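PDB 6WT9: c-di-GMP synthase from Capnocytophaga granulosa, which joins two GTP molecules into the second messenger 3',3'-c-di-GMP, with release of diphosphate, as the signalling enzyme of a CBASS antiphage defence system. Local coordinates for residues A[299-303]-A[333-337]. Sequence-based numbering, arbitrary orientation.
Sequences LNELV and LKMLL
L337 lies over L299, N300 and V303, its two methyls spread along that face: CD1 is 3.7 Å from CB of L299, while CD2 rests 3.9 Å from CG2 of V303. With CG anti to the backbone N (chi1 176°), this branched side chain reaches over the helix surface, and CD1 also packs on the backbone N of N300. L299 answers from its own side, its CD2 methyl lying 3.8 Å from CG of L336. One turn before L337, L333 pushes CD2 against CB of L302 at 3.8 Å and lies beside V303, the two pointing opposite ways. V303 divides its two branches: CG2 faces both L333 and L337, whereas CG1 lies 3.9 Å from CG of K334. Lysine suits this margin because its extended chain offers methylenes to the valine and carries the amine onward, to a weak, long ion pair with E331.

Within helices 291-304 and 327-347 the two segments run roughly antiparallel (146°), their axes approaching to 9.7 Å. Beneath them, I274 of helix 268-276 touches L299, L302 and L333, making the contact one side of a three-helix packing. At the contact's edge, N300 starts away from the other helix, yet its OD1 comes to 4.0 Å from CD2 of L337; this partly exposed place suits an amide. Cohesion between the two segments is therefore apolar, depending on fitted leucine and valine branches rather than directional polar bonds.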
loop_
_atom_site.group_PDB
_atom_site.type_symbol
_atom_site.label_atom_id
_atom_site.label_comp_id
_atom_site.label_asym_id
_atom_site.label_seq_id
_atom_site.Cartn_x
_atom_site.Cartn_y
_atom_site.Cartn_z
ATOM N N LEU A 299 3.349 -17.889 -5.787
ATOM C CA LEU A 299 3.989 -18.055 -4.485
ATOM C C LEU A 299 4.686 -19.406 -4.380
ATOM O O LEU A 299 5.784 -19.502 -3.821
ATOM C CB LEU A 299 2.960 -17.892 -3.366
ATOM C CG LEU A 299 2.774 -16.489 -2.779
ATOM C CD1 LEU A 299 2.425 -15.468 -3.851
ATOM C CD2 LEU A 299 1.707 -16.511 -1.697
ATOM N N ASN A 300 4.069 -20.459 -4.917
ATOM C CA ASN A 300 4.708 -21.770 -4.894
ATOM C C ASN A 300 5.975 -21.775 -5.740
ATOM O O ASN A 300 6.983 -22.382 -5.361
ATOM C CB ASN A 300 3.726 -22.838 -5.380
ATOM C CG ASN A 300 4.177 -24.243 -5.038
ATOM O OD1 ASN A 300 5.014 -24.443 -4.158
ATOM N ND2 ASN A 300 3.620 -25.227 -5.729
ATOM N N GLU A 301 5.947 -21.090 -6.886
ATOM C CA GLU A 301 7.126 -21.042 -7.743
ATOM C C GLU A 301 8.258 -20.249 -7.103
ATOM O O GLU A 301 9.431 -20.581 -7.300
ATOM C CB GLU A 301 6.761 -20.449 -9.104
ATOM C CG GLU A 301 7.873 -20.538 -10.137
ATOM C CD GLU A 301 7.441 -20.046 -11.504
ATOM O OE1 GLU A 301 6.288 -19.580 -11.637
ATOM O OE2 GLU A 301 8.255 -20.127 -12.449
ATOM N N LEU A 302 7.932 -19.201 -6.340
ATOM C CA LEU A 302 8.970 -18.448 -5.642
ATOM C C LEU A 302 9.630 -19.291 -4.559
ATOM O O LEU A 302 10.857 -19.265 -4.403
ATOM C CB LEU A 302 8.382 -17.171 -5.042
ATOM C CG LEU A 302 8.024 -16.043 -6.012
ATOM C CD1 LEU A 302 7.132 -15.014 -5.333
ATOM C CD2 LEU A 302 9.284 -15.381 -6.549
ATOM N N VAL A 303 8.835 -20.047 -3.798
ATOM C CA VAL A 303 9.394 -20.885 -2.743
ATOM C C VAL A 303 10.170 -22.057 -3.334
ATOM O O VAL A 303 11.152 -22.523 -2.742
ATOM C CB VAL A 303 8.271 -21.360 -1.802
ATOM C CG1 VAL A 303 8.821 -22.267 -0.710
ATOM C CG2 VAL A 303 7.556 -20.164 -1.192
ATOM N N LEU A 333 7.353 -15.574 3.404
ATOM C CA LEU A 333 6.789 -15.946 2.111
ATOM C C LEU A 333 6.173 -17.337 2.163
ATOM O O LEU A 333 5.123 -17.583 1.554
ATOM C CB LEU A 333 7.867 -15.876 1.028
ATOM C CG LEU A 333 7.464 -16.337 -0.377
ATOM C CD1 LEU A 333 6.334 -15.481 -0.924
ATOM C CD2 LEU A 333 8.660 -16.312 -1.313
ATOM N N LYS A 334 6.809 -18.261 2.887
ATOM C CA LYS A 334 6.259 -19.606 3.022
ATOM C C LYS A 334 4.934 -19.589 3.774
ATOM O O LYS A 334 3.985 -20.276 3.378
ATOM C CB LYS A 334 7.259 -20.521 3.730
ATOM C CG LYS A 334 8.525 -20.809 2.940
ATOM C CD LYS A 334 9.479 -21.677 3.746
ATOM C CE LYS A 334 10.763 -21.955 2.980
ATOM N NZ LYS A 334 11.700 -22.807 3.763
HETATM N N MSE A 335 4.847 -18.812 4.852
HETATM C CA MSE A 335 3.622 -18.744 5.643
HETATM C C MSE A 335 2.481 -18.124 4.846
HETATM O O MSE A 335 1.322 -18.505 5.010
HETATM C CB MSE A 335 3.845 -17.954 6.935
HETATM C CG MSE A 335 4.868 -18.567 7.878
HETATM SE SE MSE A 335 4.787 -20.513 7.965
HETATM C CE MSE A 335 2.990 -20.746 8.667
ATOM N N LEU A 336 2.814 -17.162 3.983
ATOM C CA LEU A 336 1.803 -16.588 3.099
ATOM C C LEU A 336 1.334 -17.615 2.075
ATOM O O LEU A 336 0.155 -17.637 1.702
ATOM C CB LEU A 336 2.355 -15.341 2.409
ATOM C CG LEU A 336 1.394 -14.551 1.522
ATOM C CD1 LEU A 336 0.190 -14.076 2.322
ATOM C CD2 LEU A 336 2.113 -13.374 0.883
ATOM N N LEU A 337 2.244 -18.477 1.614
ATOM C CA LEU A 337 1.856 -19.564 0.721
ATOM C C LEU A 337 0.888 -20.523 1.405
ATOM O O LEU A 337 -0.031 -21.051 0.765
ATOM C CB LEU A 337 3.100 -20.307 0.238
ATOM C CG LEU A 337 2.877 -21.537 -0.642
ATOM C CD1 LEU A 337 2.083 -21.168 -1.885
ATOM C CD2 LEU A 337 4.210 -22.160 -1.016
#